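Local coordinates for protein protease Do-like 1, chloroplastic (PDB 3QO6) that acts as a serine endopeptidase of the HtrA (Deg) type in chloroplasts, is required at high temperature and may degrade damaged proteins, at residues V93-L105 / I220-R232. Numbering follows the deposited sequence.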
ATOM      1  N   VAL B  93      24.037  32.198   6.640  1.00 70.13           N
ATOM      2  CA  VAL B  93      23.530  31.650   7.882  1.00 68.66           C
ATOM      3  C   VAL B  93      24.229  32.238   9.107  1.00 69.24           C
ATOM      4  O   VAL B  93      25.306  31.794   9.485  1.00 72.84           O
ATOM      5  CB  VAL B  93      23.708  30.129   7.901  1.00 65.68           C
ATOM      6  CG1 VAL B  93      23.205  29.556   9.196  1.00 63.31           C
ATOM      7  CG2 VAL B  93      22.965  29.522   6.745  1.00 68.31           C
ATOM      8  N   VAL B  94      23.630  33.238   9.737  1.00 68.66           N
ATOM      9  CA  VAL B  94      24.234  33.828  10.933  1.00 67.20           C
ATOM     10  C   VAL B  94      24.436  32.811  12.066  1.00 69.45           C
ATOM     11  O   VAL B  94      25.443  32.853  12.768  1.00 73.58           O
ATOM     12  CB  VAL B  94      23.359  34.974  11.492  1.00 64.69           C
ATOM     13  CG1 VAL B  94      23.908  35.454  12.826  1.00 54.85           C
ATOM     14  CG2 VAL B  94      23.255  36.111  10.472  1.00 62.46           C
ATOM     15  N   GLY B  95      23.475  31.908  12.251  1.00 71.15           N
ATOM     16  CA  GLY B  95      23.566  30.927  13.328  1.00 72.32           C
ATOM     17  C   GLY B  95      22.232  30.257  13.646  1.00 74.55           C
ATOM     18  O   GLY B  95      21.204  30.591  13.061  1.00 76.12           O
ATOM     19  N   PHE B  96      22.224  29.325  14.591  1.00 74.33           N
ATOM     20  CA  PHE B  96      20.987  28.633  14.883  1.00 72.05           C
ATOM     21  C   PHE B  96      20.932  27.755  16.143  1.00 73.81           C
ATOM     22  O   PHE B  96      21.939  27.227  16.610  1.00 73.82           O
ATOM     23  CB  PHE B  96      20.625  27.797  13.663  1.00 70.54           C
ATOM     24  CG  PHE B  96      21.609  26.700  13.366  1.00 70.49           C
ATOM     25  CD1 PHE B  96      21.607  25.517  14.114  1.00 70.29           C
ATOM     26  CD2 PHE B  96      22.563  26.851  12.351  1.00 68.76           C
ATOM     27  CE1 PHE B  96      22.553  24.490  13.854  1.00 68.68           C
ATOM     28  CE2 PHE B  96      23.510  25.834  12.084  1.00 64.14           C
ATOM     29  CZ  PHE B  96      23.505  24.659  12.835  1.00 61.82           C
ATOM     30  N   ASP B  97      19.721  27.584  16.669  1.00 74.03           N
ATOM     31  CA  ASP B  97      19.483  26.779  17.864  1.00 71.26           C
ATOM     32  C   ASP B  97      18.593  25.605  17.495  1.00 71.41           C
ATOM     33  O   ASP B  97      17.408  25.795  17.286  1.00 71.03           O
ATOM     34  CB  ASP B  97      18.760  27.616  18.902  1.00 70.11           C
ATOM     35  CG  ASP B  97      18.675  26.932  20.226  1.00 70.81           C
ATOM     36  OD1 ASP B  97      18.757  25.683  20.276  1.00 77.28           O
ATOM     37  OD2 ASP B  97      18.519  27.647  21.225  1.00 75.75           O
ATOM     38  N   GLN B  98      19.142  24.398  17.433  1.00 72.19           N
ATOM     39  CA  GLN B  98      18.352  23.227  17.052  1.00 75.52           C
ATOM     40  C   GLN B  98      17.278  22.830  18.038  1.00 75.91           C
ATOM     41  O   GLN B  98      16.249  22.277  17.660  1.00 79.86           O
ATOM     42  CB  GLN B  98      19.240  22.009  16.854  1.00 79.21           C
ATOM     43  CG  GLN B  98      20.066  22.023  15.613  1.00 91.65           C
ATOM     44  CD  GLN B  98      20.578  20.635  15.304  1.00 98.60           C
ATOM     45  OE1 GLN B  98      20.944  19.895  16.220  1.00101.78           O
ATOM     46  NE2 GLN B  98      20.612  20.269  14.018  1.00100.72           N
ATOM     47  N   ASP B  99      17.518  23.090  19.308  1.00 74.83           N
ATOM     48  CA  ASP B  99      16.552  22.704  20.296  1.00 75.81           C
ATOM     49  C   ASP B  99      15.253  23.445  20.197  1.00 72.71           C
ATOM     50  O   ASP B  99      14.202  22.843  20.330  1.00 74.78           O
ATOM     51  CB  ASP B  99      17.142  22.841  21.692  1.00 80.77           C
ATOM     52  CG  ASP B  99      18.115  21.735  21.998  1.00 85.00           C
ATOM     53  OD1 ASP B  99      18.048  20.673  21.326  1.00 85.40           O
ATOM     54  OD2 ASP B  99      18.935  21.923  22.915  1.00 92.59           O
ATOM     55  N   LYS B 100      15.316  24.744  19.960  1.00 69.58           N
ATOM     56  CA  LYS B 100      14.108  25.535  19.850  1.00 67.80           C
ATOM     57  C   LYS B 100      13.779  25.821  18.390  1.00 65.65           C
ATOM     58  O   LYS B 100      12.994  26.715  18.088  1.00 66.41           O
ATOM     59  CB  LYS B 100      14.283  26.840  20.622  1.00 72.42           C
ATOM     60  CG  LYS B 100      14.806  26.651  22.038  1.00 77.05           C
ATOM     61  CD  LYS B 100      13.781  25.915  22.872  1.00 80.76           C
ATOM     62  CE  LYS B 100      14.227  25.717  24.310  1.00 85.16           C
ATOM     63  NZ  LYS B 100      13.222  24.868  25.048  1.00 91.14           N
ATOM     64  N   ASP B 101      14.388  25.053  17.491  1.00 64.80           N
ATOM     65  CA  ASP B 101      14.187  25.184  16.042  1.00 66.85           C
ATOM     66  C   ASP B 101      14.128  26.611  15.486  1.00 68.36           C
ATOM     67  O   ASP B 101      13.335  26.914  14.594  1.00 67.04           O
ATOM     68  CB  ASP B 101      12.936  24.411  15.617  1.00 70.22           C
ATOM     69  CG  ASP B 101      12.894  24.126  14.132  1.00 71.49           C
ATOM     70  OD1 ASP B 101      13.954  23.977  13.489  1.00 76.10           O
ATOM     71  OD2 ASP B 101      11.785  24.026  13.597  1.00 74.44           O
ATOM     72  N   VAL B 102      15.001  27.467  16.008  1.00 71.12           N
ATOM     73  CA  VAL B 102      15.121  28.867  15.597  1.00 72.12           C
ATOM     74  C   VAL B 102      16.420  29.094  14.809  1.00 72.95           C
ATOM     75  O   VAL B 102      17.475  28.582  15.182  1.00 75.95           O
ATOM     76  CB  VAL B 102      15.184  29.762  16.808  1.00 70.50           C
ATOM     77  CG1 VAL B 102      15.525  31.178  16.387  1.00 72.03           C
ATOM     78  CG2 VAL B 102      13.871  29.711  17.523  1.00 70.75           C
ATOM     79  N   ALA B 103      16.361  29.873  13.739  1.00 69.05           N
ATOM     80  CA  ALA B 103      17.558  30.130  12.960  1.00 65.55           C
ATOM     81  C   ALA B 103      17.629  31.573  12.504  1.00 66.43           C
ATOM     82  O   ALA B 103      16.598  32.203  12.265  1.00 67.67           O
ATOM     83  CB  ALA B 103      17.601  29.220  11.770  1.00 65.29           C
ATOM     84  N   VAL B 104      18.837  32.121  12.402  1.00 66.01           N
ATOM     85  CA  VAL B 104      18.949  33.497  11.925  1.00 66.26           C
ATOM     86  C   VAL B 104      19.762  33.605  10.648  1.00 64.26           C
ATOM     87  O   VAL B 104      20.795  32.974  10.500  1.00 65.56           O
ATOM     88  CB  VAL B 104      19.568  34.436  12.951  1.00 63.32           C
ATOM     89  CG1 VAL B 104      19.533  35.839  12.389  1.00 63.63           C
ATOM     90  CG2 VAL B 104      18.805  34.374  14.260  1.00 62.65           C
ATOM     91  N   LEU B 105      19.276  34.416   9.727  1.00 66.57           N
ATOM     92  CA  LEU B 105      19.934  34.612   8.454  1.00 68.08           C
ATOM     93  C   LEU B 105      20.283  36.075   8.308  1.00 71.05           C
ATOM     94  O   LEU B 105      19.773  36.928   9.054  1.00 68.86           O
ATOM     95  CB  LEU B 105      18.993  34.218   7.325  1.00 67.26           C
ATOM     96  CG  LEU B 105      19.085  32.864   6.622  1.00 69.27           C
ATOM     97  CD1 LEU B 105      19.511  31.737   7.537  1.00 64.33           C
ATOM     98  CD2 LEU B 105      17.725  32.589   6.011  1.00 69.80           C
ATOM     99  N   ILE B 220      17.129  34.068  21.903  1.00 72.28           N
ATOM    100  CA  ILE B 220      17.906  33.265  20.970  1.00 69.89           C
ATOM    101  C   ILE B 220      18.415  34.083  19.782  1.00 70.88           C
ATOM    102  O   ILE B 220      19.557  33.919  19.362  1.00 70.88           O
ATOM    103  CB  ILE B 220      17.051  32.106  20.458  1.00 72.62           C
ATOM    104  CG1 ILE B 220      16.778  31.155  21.612  1.00 70.57           C
ATOM    105  CG2 ILE B 220      17.719  31.416  19.249  1.00 72.53           C
ATOM    106  CD1 ILE B 220      16.006  29.940  21.191  1.00 72.42           C
ATOM    107  N   VAL B 221      17.583  34.951  19.221  1.00 69.45           N
ATOM    108  CA  VAL B 221      18.060  35.760  18.119  1.00 72.90           C
ATOM    109  C   VAL B 221      19.196  36.697  18.605  1.00 74.39           C
ATOM    110  O   VAL B 221      20.162  36.911  17.865  1.00 73.82           O
ATOM    111  CB  VAL B 221      16.906  36.571  17.469  1.00 75.02           C
ATOM    112  CG1 VAL B 221      17.448  37.566  16.443  1.00 70.13           C
ATOM    113  CG2 VAL B 221      15.949  35.611  16.772  1.00 77.91           C
ATOM    114  N   ASP B 222      19.101  37.237  19.829  1.00 71.33           N
ATOM    115  CA  ASP B 222      20.164  38.106  20.337  0.50 73.48           C
ATOM    116  C   ASP B 222      21.457  37.316  20.379  1.00 75.86           C
ATOM    117  O   ASP B 222      22.444  37.675  19.720  1.00 78.22           O
ATOM    118  CB  ASP B 222      19.878  38.615  21.753  0.50 72.92           C
ATOM    119  CG  ASP B 222      18.698  39.541  21.806  0.50 76.93           C
ATOM    120  OD1 ASP B 222      18.640  40.472  20.977  0.50 76.91           O
ATOM    121  OD2 ASP B 222      17.825  39.347  22.680  0.50 78.30           O
ATOM    122  N   GLN B 223      21.447  36.234  21.146  1.00 72.24           N
ATOM    123  CA  GLN B 223      22.625  35.405  21.279  1.00 74.60           C
ATOM    124  C   GLN B 223      23.175  34.939  19.955  1.00 73.07           C
ATOM    125  O   GLN B 223      24.382  34.796  19.791  1.00 72.56           O
ATOM    126  CB  GLN B 223      22.320  34.195  22.126  1.00 77.80           C
ATOM    127  CG  GLN B 223      21.914  34.530  23.516  1.00 88.27           C
ATOM    128  CD  GLN B 223      21.654  33.277  24.287  1.00 96.15           C
ATOM    129  OE1 GLN B 223      22.565  32.457  24.479  1.00107.98           O
ATOM    130  NE2 GLN B 223      20.403  33.089  24.720  1.00 98.70           N
ATOM    131  N   LEU B 224      22.295  34.695  19.005  1.00 72.96           N
ATOM    132  CA  LEU B 224      22.754  34.239  17.716  1.00 74.02           C
ATOM    133  C   LEU B 224      23.458  35.336  16.907  1.00 77.45           C
ATOM    134  O   LEU B 224      24.402  35.052  16.156  1.00 77.79           O
ATOM    135  CB  LEU B 224      21.585  33.662  16.928  1.00 71.52           C
ATOM    136  CG  LEU B 224      21.142  32.259  17.326  1.00 69.87           C
ATOM    137  CD1 LEU B 224      19.938  31.875  16.486  1.00 63.24           C
ATOM    138  CD2 LEU B 224      22.288  31.262  17.108  1.00 65.67           C
ATOM    139  N   VAL B 225      23.009  36.582  17.052  1.00 78.57           N
ATOM    140  CA  VAL B 225      23.612  37.681  16.301  1.00 77.54           C
ATOM    141  C   VAL B 225      24.934  38.107  16.941  1.00 80.52           C
ATOM    142  O   VAL B 225      25.845  38.552  16.256  1.00 81.15           O
ATOM    143  CB  VAL B 225      22.649  38.892  16.211  1.00 76.53           C
ATOM    144  CG1 VAL B 225      23.351  40.053  15.588  1.00 72.09           C
ATOM    145  CG2 VAL B 225      21.421  38.540  15.357  1.00 71.56           C
ATOM    146  N   ARG B 226      25.037  37.945  18.254  1.00 81.25           N
ATOM    147  CA  ARG B 226      26.240  38.312  18.985  1.00 81.27           C
ATOM    148  C   ARG B 226      27.367  37.311  18.878  1.00 81.58           C
ATOM    149  O   ARG B 226      28.511  37.673  18.606  1.00 85.97           O
ATOM    150  CB  ARG B 226      25.955  38.436  20.464  1.00 83.40           C
ATOM    151  CG  ARG B 226      25.081  39.561  20.866  1.00 85.79           C
ATOM    152  CD  ARG B 226      25.120  39.634  22.360  1.00 89.80           C
ATOM    153  NE  ARG B 226      24.161  40.594  22.858  1.00 96.77           N
ATOM    154  CZ  ARG B 226      23.797  40.677  24.127  1.00100.99           C
ATOM    155  NH1 ARG B 226      24.327  39.847  25.028  1.00 96.45           N
ATOM    156  NH2 ARG B 226      22.890  41.581  24.487  1.00102.76           N
ATOM    157  N   PHE B 227      27.035  36.052  19.113  1.00 76.74           N
ATOM    158  CA  PHE B 227      28.024  34.994  19.121  1.00 72.11           C
ATOM    159  C   PHE B 227      27.821  33.893  18.082  1.00 69.42           C
ATOM    160  O   PHE B 227      28.663  33.010  17.924  1.00 66.24           O
ATOM    161  CB  PHE B 227      28.031  34.416  20.527  1.00 72.82           C
ATOM    162  CG  PHE B 227      27.983  35.469  21.608  1.00 77.05           C
ATOM    163  CD1 PHE B 227      26.913  35.531  22.495  1.00 80.80           C
ATOM    164  CD2 PHE B 227      29.042  36.369  21.777  1.00 77.67           C
ATOM    165  CE1 PHE B 227      26.900  36.466  23.547  1.00 78.78           C
ATOM    166  CE2 PHE B 227      29.034  37.299  22.817  1.00 75.32           C
ATOM    167  CZ  PHE B 227      27.962  37.344  23.703  1.00 78.06           C
ATOM    168  N   GLY B 228      26.681  33.937  17.400  1.00 70.99           N
ATOM    169  CA  GLY B 228      26.373  32.964  16.362  1.00 67.78           C
ATOM    170  C   GLY B 228      26.197  31.557  16.869  1.00 65.88           C
ATOM    171  O   GLY B 228      26.353  30.608  16.123  1.00 64.01           O
ATOM    172  N   LYS B 229      25.846  31.423  18.140  1.00 65.73           N
ATOM    173  CA  LYS B 229      25.660  30.111  18.746  1.00 67.33           C
ATOM    174  C   LYS B 229      24.936  30.382  20.042  1.00 69.08           C
ATOM    175  O   LYS B 229      24.920  31.516  20.511  1.00 70.19           O
ATOM    176  CB  LYS B 229      27.034  29.461  19.012  1.00 70.75           C
ATOM    177  CG  LYS B 229      27.162  28.599  20.290  1.00 73.15           C
ATOM    178  CD  LYS B 229      28.440  27.723  20.253  1.00 76.88           C
ATOM    179  CE  LYS B 229      28.504  26.650  21.387  1.00 78.50           C
ATOM    180  NZ  LYS B 229      29.095  27.054  22.741  1.00 79.11           N
ATOM    181  N   VAL B 230      24.311  29.359  20.605  1.00 68.94           N
ATOM    182  CA  VAL B 230      23.620  29.502  21.875  1.00 71.15           C
ATOM    183  C   VAL B 230      24.273  28.462  22.738  1.00 73.62           C
ATOM    184  O   VAL B 230      24.473  27.336  22.298  1.00 76.70           O
ATOM    185  CB  VAL B 230      22.114  29.210  21.758  1.00 69.10           C
ATOM    186  CG1 VAL B 230      21.559  28.827  23.094  1.00 70.51           C
ATOM    187  CG2 VAL B 230      21.389  30.449  21.298  1.00 69.75           C
ATOM    188  N   THR B 231      24.632  28.817  23.958  1.00 74.55           N
ATOM    189  CA  THR B 231      25.294  27.826  24.785  1.00 76.89           C
ATOM    190  C   THR B 231      24.352  27.267  25.822  1.00 79.13           C
ATOM    191  O   THR B 231      23.836  27.991  26.697  1.00 82.98           O
ATOM    192  CB  THR B 231      26.579  28.406  25.429  1.00 76.69           C
ATOM    193  OG1 THR B 231      27.561  28.587  24.403  1.00 74.11           O
ATOM    194  CG2 THR B 231      27.134  27.470  26.494  1.00 73.73           C
ATOM    195  N   ARG B 232      24.134  25.961  25.708  1.00 77.10           N
ATOM    196  CA  ARG B 232      23.222  25.255  26.587  1.00 76.19           C
ATOM    197  C   ARG B 232      23.909  24.218  27.456  1.00 73.85           C
ATOM    198  O   ARG B 232      24.773  23.460  27.013  1.00 74.42           O
ATOM    199  CB  ARG B 232      22.126  24.601  25.734  1.00 85.05           C
ATOM    200  CG  ARG B 232      21.321  25.581  24.846  1.00 82.31           C
ATOM    201  CD  ARG B 232      20.383  24.821  23.924  1.00 86.10           C
ATOM    202  NE  ARG B 232      19.299  25.651  23.413  1.00 90.13           N
ATOM    203  CZ  ARG B 232      18.542  26.439  24.175  1.00 93.48           C
ATOM    204  NH1 ARG B 232      18.757  26.511  25.487  1.00 94.81           N
ATOM    205  NH2 ARG B 232      17.555  27.140  23.634  1.00 95.32           N
TER
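Helix 220-227 packs on the hairpin of strands 93-97 and 102-105, running roughly against strand 93-97 (135° between N-to-C directions) with the axes 7.3 Å apart. Its axis lies 8.7 Å from that of strand 102-105. Leu224 lies over the hairpin. Leu224 CD1 meets Val104 CG2 at 3.5 Å, and Leu224 CD2 rests on the backbone of Gly95 and Phe96. Val104 CG1 stands anti to the backbone N (chi1 -176°), which leaves CG2 for Leu224 and Val221. One turn earlier, Ile220 CG2 touches Val102 CG1 at 3.6 Å, while its CD1 reaches Lys100 CB. Lys100 NZ itself forms a salt bridge with Asp305. Val94 and Gly95 face Val104 in a classic beta bulge, where Gly95 CA passes 4.0 Å from Gly228 O. The hairpin belongs to a trypsin-like barrel, and its turn carries Asp101, the predicted charge-relay aspartate, whose OD2 is hydrogen-bonded to His71 ND1. After Gly228 the chain turns and runs alongside strand 93-97 in the same direction. There Arg232 forms a salt bridge with Asp97. Arg232 NE points at Asp97 OD1 over 3.2 Å, nearly straight at 177° and in the guanidinium plane. Arg232 NH2 lies 2.6 Å from Asp97 OD2 in a weak, bent bond. Val230 CG1 lies over one guanidinium face, toward its rim. Asp99 OD2 adds a long charge contact from outside that plane. An alanine in place of Arg232 would probably leave the Asp97 carboxylate without its charge partner beside the apolar Ile220 CD1.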